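Local coordinates for protein putative cyclohexadienyl dehydrogenase and ADH prephenate dehydrogenase (Rhizobium meliloti, PDB 4WJI) that probably catalyses the NAD(P)+-dependent oxidative decarboxylation of prephenate to 4-hydroxyphenylpyruvate in tyrosine biosynthesis, and here binds NADP and tyrosine, at residues A[17-20]-A[21-25]; A[43-47]-A[48-52]; A[78-81]-A[82-86]. All coordinates share one frame; numbering follows the deposited sequence.

Overall arrangement
All three contacts are local, and all lie in the nucleotide-binding domain. Interaction 1 is mid-helix and mostly buried. It combines regular backbone bonds, an isoleucine pair and an arginine turned back on a serine. Interaction 2 is a helix C-terminus, partly buried. It ends in a Schellman motif, with Leu48 laid on Arg44 and Leu50 on Ala45. These two touch: Arg24 of 21-25 forms a salt bridge with Asp52 of 48-52, and Ser17 packs on Leu50. Interaction 3 stands apart, its centre about 24 Å from those of the other two. It is a partly buried, alanine-rich stretch of helix 77-84, dominated by backbone bonding. Helices 14-26 and 77-84 both pack on strand 4-10.

Interaction 1 of 3, residues A[17-20]-A[21-25]; sequences SSIA and RDIRE
The extended side chain of Arg21 runs back along its own helix to Ser17. Its backbone N donates to Ser17 O at 3.1 Å. Its NH1 makes a second, weak bond to the same Ser17 O at 3.2 Å, so one residue grips this oxygen twice. Ser17 OG lies at the edge of the guanidinium, in its plane, with OG 3.0 Å from Arg21 NH1. The reach depends on the arginine chain: CG sits beside the backbone N (chi1 -74°), and the rest runs straight on to NE. The next three backbone bonds are regular. Ile23 N meets Ile19 O at 2.9 Å, and Asp22 N and Arg24 N bond likewise to Ser18 O and Ala20 O. Elsewhere on the helix, CG2 of Ile19 meets CD1 of Ile23 at 3.7 Å.

A second shell fixes these groups. Gly13 O takes a bond from Ser17 OG, Pro132 O takes one from Arg21 NH2, and Gly138 N donates to Asp22 OD1. Ile19 packs on Leu9 and Ile23 on Ile7 of strand 4-10; both touch Phe164.

Helix 14-26 links strands 4-10 and 29-35 as a beta-alpha-beta unit. Ile12 lies just before it, and Leu14 and Ile15, which also bind NADP, are in its first turn. This is consistent with a Rossmann fold.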
ATOM      1  N   SER A  17     -18.509  12.805  -9.576  1.00  7.11           N
ATOM      2  CA  SER A  17     -18.730  12.218 -10.907  1.00  6.91           C
ATOM      3  C   SER A  17     -19.034  10.715 -10.876  1.00  7.72           C
ATOM      4  O   SER A  17     -19.666  10.179 -11.805  1.00  8.31           O
ATOM      5  CB  SER A  17     -17.577  12.496 -11.873  1.00  8.45           C
ATOM      6  OG  SER A  17     -16.460  11.688 -11.608  1.00  9.27           O
ATOM      7  N   SER A  18     -18.516  10.021  -9.862  1.00  8.06           N
ATOM      8  CA  SER A  18     -18.838   8.617  -9.672  1.00  7.74           C
ATOM      9  C   SER A  18     -20.309   8.478  -9.264  1.00  7.58           C
ATOM     10  O   SER A  18     -21.051   7.600  -9.752  1.00  8.76           O
ATOM     11  CB  SER A  18     -17.869   7.955  -8.683  1.00  8.11           C
ATOM     12  OG  SER A  18     -16.566   7.914  -9.250  1.00  8.73           O
ATOM     13  N   ILE A  19     -20.742   9.374  -8.380  1.00  8.04           N
ATOM     14  CA  ILE A  19     -22.168   9.416  -7.983  1.00  7.45           C
ATOM     15  C   ILE A  19     -23.029   9.736  -9.210  1.00  7.91           C
ATOM     16  O   ILE A  19     -24.026   9.068  -9.469  1.00  9.13           O
ATOM     17  CB  ILE A  19     -22.385  10.424  -6.854  1.00  8.00           C
ATOM     18  CG1 ILE A  19     -21.664   9.945  -5.579  1.00  8.86           C
ATOM     19  CG2 ILE A  19     -23.845  10.663  -6.633  1.00  9.97           C
ATOM     20  CD1 ILE A  19     -21.675  10.942  -4.460  1.00 11.09           C
ATOM     21  N   ALA A  20     -22.617  10.711 -10.000  1.00  8.58           N
ATOM     22  CA  ALA A  20     -23.372  11.032 -11.210  1.00  7.73           C
ATOM     23  C   ALA A  20     -23.547   9.823 -12.148  1.00  8.53           C
ATOM     24  O   ALA A  20     -24.635   9.567 -12.637  1.00  9.22           O
ATOM     25  CB  ALA A  20     -22.736  12.190 -11.962  1.00  9.89           C
ATOM     26  N   ARG A  21     -22.467   9.068 -12.352  1.00  9.27           N
ATOM     27  CA  ARG A  21     -22.517   7.927 -13.251  1.00  8.73           C
ATOM     28  C   ARG A  21     -23.427   6.840 -12.681  1.00  9.55           C
ATOM     29  O   ARG A  21     -24.174   6.217 -13.447  1.00 11.46           O
ATOM     30  CB  ARG A  21     -21.103   7.404 -13.527  1.00  8.21           C
ATOM     31  CG  ARG A  21     -20.284   8.291 -14.458  1.00  9.54           C
ATOM     32  CD  ARG A  21     -18.886   7.761 -14.613  1.00  9.70           C
ATOM     33  NE  ARG A  21     -18.003   8.516 -15.521  1.00 11.60           N
ATOM     34  CZ  ARG A  21     -17.195   9.509 -15.165  1.00 11.88           C
ATOM     35  NH1 ARG A  21     -17.255  10.024 -13.945  1.00 11.76           N
ATOM     36  NH2 ARG A  21     -16.336  10.033 -16.030  1.00 13.23           N
ATOM     37  N   ASP A  22     -23.379   6.616 -11.380  1.00  9.33           N
ATOM     38  CA  ASP A  22     -24.259   5.626 -10.762  1.00 10.44           C
ATOM     39  C   ASP A  22     -25.744   6.029 -10.828  1.00 10.89           C
ATOM     40  O   ASP A  22     -26.620   5.166 -11.053  1.00 12.53           O
ATOM     41  CB  ASP A  22     -23.894   5.385  -9.303  1.00 13.28           C
ATOM     42  CG  ASP A  22     -22.668   4.587  -9.134  1.00 20.27           C
ATOM     43  OD1 ASP A  22     -22.298   3.793 -10.057  1.00 24.80           O
ATOM     44  OD2 ASP A  22     -22.077   4.715  -8.016  1.00 27.70           O
ATOM     45  N   ILE A  23     -26.032   7.310 -10.599  1.00 10.47           N
ATOM     46  CA  ILE A  23     -27.391   7.798 -10.722  1.00 10.38           C
ATOM     47  C   ILE A  23     -27.904   7.540 -12.119  1.00 11.68           C
ATOM     48  O   ILE A  23     -29.041   7.072 -12.277  1.00 14.63           O
ATOM     49  CB  ILE A  23     -27.490   9.320 -10.369  1.00 10.76           C
ATOM     50  CG1 ILE A  23     -27.229   9.587  -8.888  1.00 12.07           C
ATOM     51  CG2 ILE A  23     -28.838   9.880 -10.795  1.00 13.62           C
ATOM     52  CD1 ILE A  23     -26.936  11.065  -8.620  1.00 11.28           C
ATOM     53  N   ARG A  24     -27.102   7.830 -13.133  1.00 11.76           N
ATOM     54  CA  ARG A  24     -27.511   7.586 -14.525  1.00 13.31           C
ATOM     55  C   ARG A  24     -27.730   6.079 -14.804  1.00 13.11           C
ATOM     56  O   ARG A  24     -28.727   5.715 -15.391  1.00 18.63           O
ATOM     57  CB  ARG A  24     -26.508   8.199 -15.507  1.00 15.20           C
ATOM     58  CG  ARG A  24     -26.759   7.972 -17.005  1.00 26.59           C
ATOM     59  CD  ARG A  24     -27.483   9.100 -17.589  1.00 26.03           C
ATOM     60  NE  ARG A  24     -26.815  10.400 -17.570  1.00 18.43           N
ATOM     61  CZ  ARG A  24     -27.490  11.533 -17.594  1.00 17.86           C
ATOM     62  NH1 ARG A  24     -28.820  11.536 -17.533  1.00 19.62           N
ATOM     63  NH2 ARG A  24     -26.859  12.664 -17.653  1.00 16.43           N
ATOM     64  N   GLU A  25     -26.830   5.244 -14.352  1.00 12.79           N
ATOM     65  CA  GLU A  25     -26.906   3.791 -14.567  1.00 13.35           C
ATOM     66  C   GLU A  25     -28.102   3.121 -13.868  1.00 14.97           C
ATOM     67  O   GLU A  25     -28.695   2.210 -14.405  1.00 20.89           O
ATOM     68  CB  GLU A  25     -25.591   3.116 -14.213  1.00 17.04           C
ATOM     69  CG  GLU A  25     -25.623   1.611 -14.388  1.00 24.47           C
TER

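Interaction 2 of 3, residues A[43-47]-A[48-52]; sequences KRAGE and LGLGD
Leu48 lies across the side chain of Arg44, one turn back on helix 39-48. Its CG sits over one face of the guanidinium, offset toward the rim. Leu48 CD2 comes closest, 3.5 Å from Arg44 NH2. The arginine starts with CG anti to its N (chi1 -164°) and bends at chi2 (71°), which brings the flat group round to the leucine. Its NE forms a salt bridge with Asp133. An alanine in place of Leu48 would probably uncover this guanidinium face and leave the arginine end freer to turn.

Ala45 works through its backbone and its methyl. Ala45 O accepts from Leu50 N at 3.1 Å in a nearly straight bond, with an N-H...O angle of 176°. Ala45 CB packs on Leu50 CD1 at 4.0 Å. Gly49 N bonds to Gly46 O at 3.1 Å, well above the carbonyl plane, and Leu48 N closes the last regular turn on Arg44 O at 3.0 Å. Gly49 has positive phi, which favours glycine, and the ending is a Schellman motif.

Past this cap the chain leads into strand 53-55. Leu48 and Leu50 lean on Arg21 of helix 14-26, Leu50 also meets Ile12, and Ala45 rests on Val34 of strand 29-35.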
ATOM      1  N   LYS A  43     -17.260  22.213 -18.320  1.00 13.92           N
ATOM      2  CA  LYS A  43     -17.231  21.803 -19.706  1.00 16.16           C
ATOM      3  C   LYS A  43     -16.909  20.318 -19.848  1.00 15.47           C
ATOM      4  O   LYS A  43     -17.505  19.625 -20.667  1.00 16.66           O
ATOM      5  CB  LYS A  43     -16.215  22.627 -20.502  1.00 19.28           C
ATOM      6  CG  LYS A  43     -16.108  22.196 -21.985  1.00 27.67           C
ATOM      7  CD  LYS A  43     -15.084  23.020 -22.766  1.00 39.70           C
ATOM      8  N   ARG A  44     -15.940  19.843 -19.073  1.00 13.82           N
ATOM      9  CA  ARG A  44     -15.611  18.439 -19.098  1.00 15.61           C
ATOM     10  C   ARG A  44     -16.799  17.612 -18.679  1.00 15.12           C
ATOM     11  O   ARG A  44     -17.082  16.576 -19.287  1.00 15.03           O
ATOM     12  CB  ARG A  44     -14.400  18.143 -18.226  1.00 20.42           C
ATOM     13  CG  ARG A  44     -13.788  16.801 -18.511  1.00 27.05           C
ATOM     14  CD  ARG A  44     -13.061  16.709 -19.849  1.00 23.20           C
ATOM     15  NE  ARG A  44     -13.051  15.321 -20.275  1.00 31.05           N
ATOM     16  CZ  ARG A  44     -13.638  14.856 -21.372  1.00 30.94           C
ATOM     17  NH1 ARG A  44     -14.225  15.673 -22.248  1.00 80.32           N
ATOM     18  NH2 ARG A  44     -13.549  13.556 -21.635  1.00 49.26           N
ATOM     19  N   ALA A  45     -17.466  18.010 -17.603  1.00 14.12           N
ATOM     20  CA  ALA A  45     -18.647  17.263 -17.165  1.00 13.71           C
ATOM     21  C   ALA A  45     -19.692  17.229 -18.260  1.00 14.60           C
ATOM     22  O   ALA A  45     -20.297  16.197 -18.481  1.00 15.29           O
ATOM     23  CB  ALA A  45     -19.191  17.836 -15.878  1.00 12.37           C
ATOM     24  N   GLY A  46     -19.834  18.308 -19.015  1.00 13.75           N
ATOM     25  CA  GLY A  46     -20.799  18.343 -20.122  1.00 14.67           C
ATOM     26  C   GLY A  46     -20.432  17.415 -21.273  1.00 15.13           C
ATOM     27  O   GLY A  46     -21.296  16.689 -21.811  1.00 18.17           O
ATOM     28  N   GLU A  47     -19.146  17.380 -21.619  1.00 16.19           N
ATOM     29  CA  GLU A  47     -18.671  16.499 -22.688  1.00 16.26           C
ATOM     30  C   GLU A  47     -18.831  15.036 -22.289  1.00 17.13           C
ATOM     31  O   GLU A  47     -19.106  14.197 -23.134  1.00 20.25           O
ATOM     32  CB  GLU A  47     -17.223  16.823 -23.060  1.00 20.13           C
ATOM     33  CG  GLU A  47     -17.033  18.305 -23.377  1.00 29.73           C
ATOM     34  CD  GLU A  47     -16.485  18.638 -24.736  1.00 42.74           C
ATOM     35  OE1 GLU A  47     -17.086  18.206 -25.748  1.00 61.16           O
ATOM     36  OE2 GLU A  47     -15.483  19.394 -24.775  1.00 53.45           O
ATOM     37  N   LEU A  48     -18.688  14.744 -20.992  1.00 14.84           N
ATOM     38  CA  LEU A  48     -18.860  13.401 -20.459  1.00 14.14           C
ATOM     39  C   LEU A  48     -20.358  13.014 -20.282  1.00 15.02           C
ATOM     40  O   LEU A  48     -20.655  11.855 -20.010  1.00 19.90           O
ATOM     41  CB  LEU A  48     -18.136  13.272 -19.095  1.00 15.88           C
ATOM     42  CG  LEU A  48     -16.609  13.285 -19.188  1.00 15.05           C
ATOM     43  CD1 LEU A  48     -16.013  13.467 -17.809  1.00 16.26           C
ATOM     44  CD2 LEU A  48     -16.071  11.998 -19.813  1.00 19.27           C
ATOM     45  N   GLY A  49     -21.263  13.972 -20.405  1.00 14.35           N
ATOM     46  CA  GLY A  49     -22.691  13.714 -20.223  1.00 17.69           C
ATOM     47  C   GLY A  49     -23.112  13.379 -18.799  1.00 15.84           C
ATOM     48  O   GLY A  49     -23.968  12.529 -18.581  1.00 17.95           O
ATOM     49  N   LEU A  50     -22.463  14.012 -17.822  1.00 11.82           N
ATOM     50  CA  LEU A  50     -22.691  13.665 -16.428  1.00 10.75           C
ATOM     51  C   LEU A  50     -24.000  14.222 -15.858  1.00 11.57           C
ATOM     52  O   LEU A  50     -24.521  13.678 -14.886  1.00 13.62           O
ATOM     53  CB  LEU A  50     -21.516  14.096 -15.552  1.00 11.31           C
ATOM     54  CG  LEU A  50     -20.188  13.443 -15.858  1.00 12.73           C
ATOM     55  CD1 LEU A  50     -19.111  13.942 -14.928  1.00 14.61           C
ATOM     56  CD2 LEU A  50     -20.258  11.949 -15.808  1.00 14.45           C
ATOM     57  N   GLY A  51     -24.499  15.294 -16.457  1.00 11.59           N
ATOM     58  CA  GLY A  51     -25.743  15.924 -16.011  1.00 12.20           C
ATOM     59  C   GLY A  51     -26.755  16.130 -17.092  1.00 12.57           C
ATOM     60  O   GLY A  51     -26.502  15.825 -18.269  1.00 15.35           O
ATOM     61  N   ASP A  52     -27.913  16.613 -16.661  1.00 11.84           N
ATOM     62  CA  ASP A  52     -28.972  17.038 -17.575  1.00 12.78           C
ATOM     63  C   ASP A  52     -29.002  18.548 -17.679  1.00 14.74           C
ATOM     64  O   ASP A  52     -29.282  19.094 -18.751  1.00 18.29           O
ATOM     65  CB  ASP A  52     -30.299  16.469 -17.140  1.00 15.47           C
ATOM     66  CG  ASP A  52     -30.237  14.931 -16.951  1.00 18.77           C
ATOM     67  OD1 ASP A  52     -29.588  14.227 -17.736  1.00 20.68           O
ATOM     68  OD2 ASP A  52     -30.811  14.395 -16.010  1.00 21.32           O
TER

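Interaction 3 of 3, residues A[78-81]-A[82-86]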
ATOM      1  N   GLY A  78     -18.239  25.165   4.229  1.00 12.30           N
ATOM      2  CA  GLY A  78     -18.973  26.328   4.737  1.00 12.79           C
ATOM      3  C   GLY A  78     -19.344  27.301   3.659  1.00 11.77           C
ATOM      4  O   GLY A  78     -20.454  27.850   3.671  1.00 12.61           O
ATOM      5  N   ALA A  79     -18.409  27.570   2.753  1.00 11.38           N
ATOM      6  CA  ALA A  79     -18.680  28.517   1.686  1.00 12.30           C
ATOM      7  C   ALA A  79     -19.822  28.013   0.791  1.00 10.98           C
ATOM      8  O   ALA A  79     -20.655  28.781   0.341  1.00 12.41           O
ATOM      9  CB  ALA A  79     -17.438  28.759   0.886  1.00 14.84           C
ATOM     10  N   VAL A  80     -19.834  26.710   0.514  1.00  9.48           N
ATOM     11  CA  VAL A  80     -20.951  26.150  -0.248  1.00  9.57           C
ATOM     12  C   VAL A  80     -22.283  26.311   0.478  1.00  9.96           C
ATOM     13  O   VAL A  80     -23.276  26.723  -0.119  1.00 10.41           O
ATOM     14  CB  VAL A  80     -20.720  24.648  -0.593  1.00  9.31           C
ATOM     15  CG1 VAL A  80     -21.967  24.056  -1.199  1.00 11.95           C
ATOM     16  CG2 VAL A  80     -19.557  24.480  -1.550  1.00 13.21           C
ATOM     17  N   ALA A  81     -22.317  25.983   1.763  1.00  9.49           N
ATOM     18  CA  ALA A  81     -23.542  26.071   2.552  1.00 10.31           C
ATOM     19  C   ALA A  81     -24.032  27.543   2.540  1.00  9.92           C
ATOM     20  O   ALA A  81     -25.214  27.784   2.384  1.00 10.61           O
ATOM     21  CB  ALA A  81     -23.279  25.592   3.980  1.00 11.77           C
ATOM     22  N   ALA A  82     -23.131  28.498   2.702  1.00  9.90           N
ATOM     23  CA  ALA A  82     -23.524  29.885   2.730  1.00 11.19           C
ATOM     24  C   ALA A  82     -24.133  30.296   1.386  1.00 11.23           C
ATOM     25  O   ALA A  82     -25.096  31.068   1.352  1.00 14.75           O
ATOM     26  CB  ALA A  82     -22.331  30.744   3.069  1.00 12.82           C
ATOM     27  N   GLU A  83     -23.577  29.808   0.271  1.00 11.87           N
ATOM     28  CA  GLU A  83     -24.063  30.238  -1.061  1.00 12.81           C
ATOM     29  C   GLU A  83     -25.422  29.631  -1.364  1.00 12.82           C
ATOM     30  O   GLU A  83     -26.284  30.257  -1.978  1.00 14.93           O
ATOM     31  CB  GLU A  83     -23.066  29.814  -2.155  1.00 16.44           C
ATOM     32  CG  GLU A  83     -23.395  30.307  -3.566  1.00 20.89           C
ATOM     33  CD  GLU A  83     -23.342  31.848  -3.714  1.00 42.45           C
ATOM     34  OE1 GLU A  83     -22.916  32.564  -2.764  1.00 50.95           O
ATOM     35  OE2 GLU A  83     -23.728  32.369  -4.798  1.00 50.79           O
ATOM     36  N   ILE A  84     -25.663  28.405  -0.918  1.00 10.10           N
ATOM     37  CA  ILE A  84     -26.927  27.724  -1.314  1.00 10.27           C
ATOM     38  C   ILE A  84     -28.104  27.943  -0.351  1.00 11.16           C
ATOM     39  O   ILE A  84     -29.241  27.707  -0.689  1.00 11.17           O
ATOM     40  CB  ILE A  84     -26.702  26.194  -1.506  1.00 10.96           C
ATOM     41  CG1 ILE A  84     -26.372  25.446  -0.176  1.00 11.82           C
ATOM     42  CG2 ILE A  84     -25.669  25.948  -2.579  1.00 12.46           C
ATOM     43  CD1 ILE A  84     -26.234  23.939  -0.302  1.00 14.38           C
ATOM     44  N   ALA A  85     -27.815  28.416   0.867  1.00 11.07           N
ATOM     45  CA  ALA A  85     -28.793  28.369   1.942  1.00 12.42           C
ATOM     46  C   ALA A  85     -30.152  28.963   1.568  1.00 11.93           C
ATOM     47  O   ALA A  85     -31.190  28.364   1.853  1.00 13.33           O
ATOM     48  CB  ALA A  85     -28.243  29.086   3.168  1.00 15.77           C
ATOM     49  N   ALA A  86     -30.114  30.164   0.988  1.00 11.51           N
ATOM     50  CA  ALA A  86     -31.325  30.921   0.683  1.00 14.11           C
ATOM     51  C   ALA A  86     -32.142  30.369  -0.489  1.00 13.67           C
ATOM     52  O   ALA A  86     -33.271  30.808  -0.718  1.00 17.09           O
ATOM     53  CB  ALA A  86     -30.986  32.382   0.413  1.00 19.55           C
TER
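Ala82 N donates to Gly78 O at 2.9 Å, the shortest of four backbone bonds that step along this helix. Ile84 N follows with Val80 O at 3.0 Å. Glu83 N reaches Ala79 O at 3.1 Å. The fourth is weak. Ala85 N is 3.1 Å from Ala81 O, and its N-H...O angle is only 125°. At the other end, Gly78 N is held by the side chain of Gln107.

Ile84 is the bulkiest apolar residue of the contact. Its CG1 lies between the backbone N and the carbonyl carbon (chi1 67°), a rotation uncommon for isoleucine in a helix. This sets CG1 3.3 Å from Val80 O, with the other branch, CG2, also close to that oxygen. The tips meet more loosely, Val80 CG1 being 4.4 Å from Ile84 CD1. Both residues are buried, one turn apart on the helix.

Val80 and Ile84 both press on Ile10 of strand 4-10, and Ile84 also meets Ala58 of helix 58-61 and Val62. Ala81 and Ala82 touch His111. Ala79, Ala82 and Glu83 are exposed, and the Glu83 carboxylate is turned from the preceding turn. A magnesium ion lies about 5 Å from the Glu83 side chain, too far for direct coordination.

Helix 77-84 joins the parallel strands 67-70 and 93-96 in a beta-alpha-beta crossover. Val80 lies close to Val72, which binds NADP, and its side chain is about 5 Å from the cofactor itself. An apolar helix face laid on a parallel sheet beside the dinucleotide is characteristic of a Rossmann-type nucleotide-binding domain.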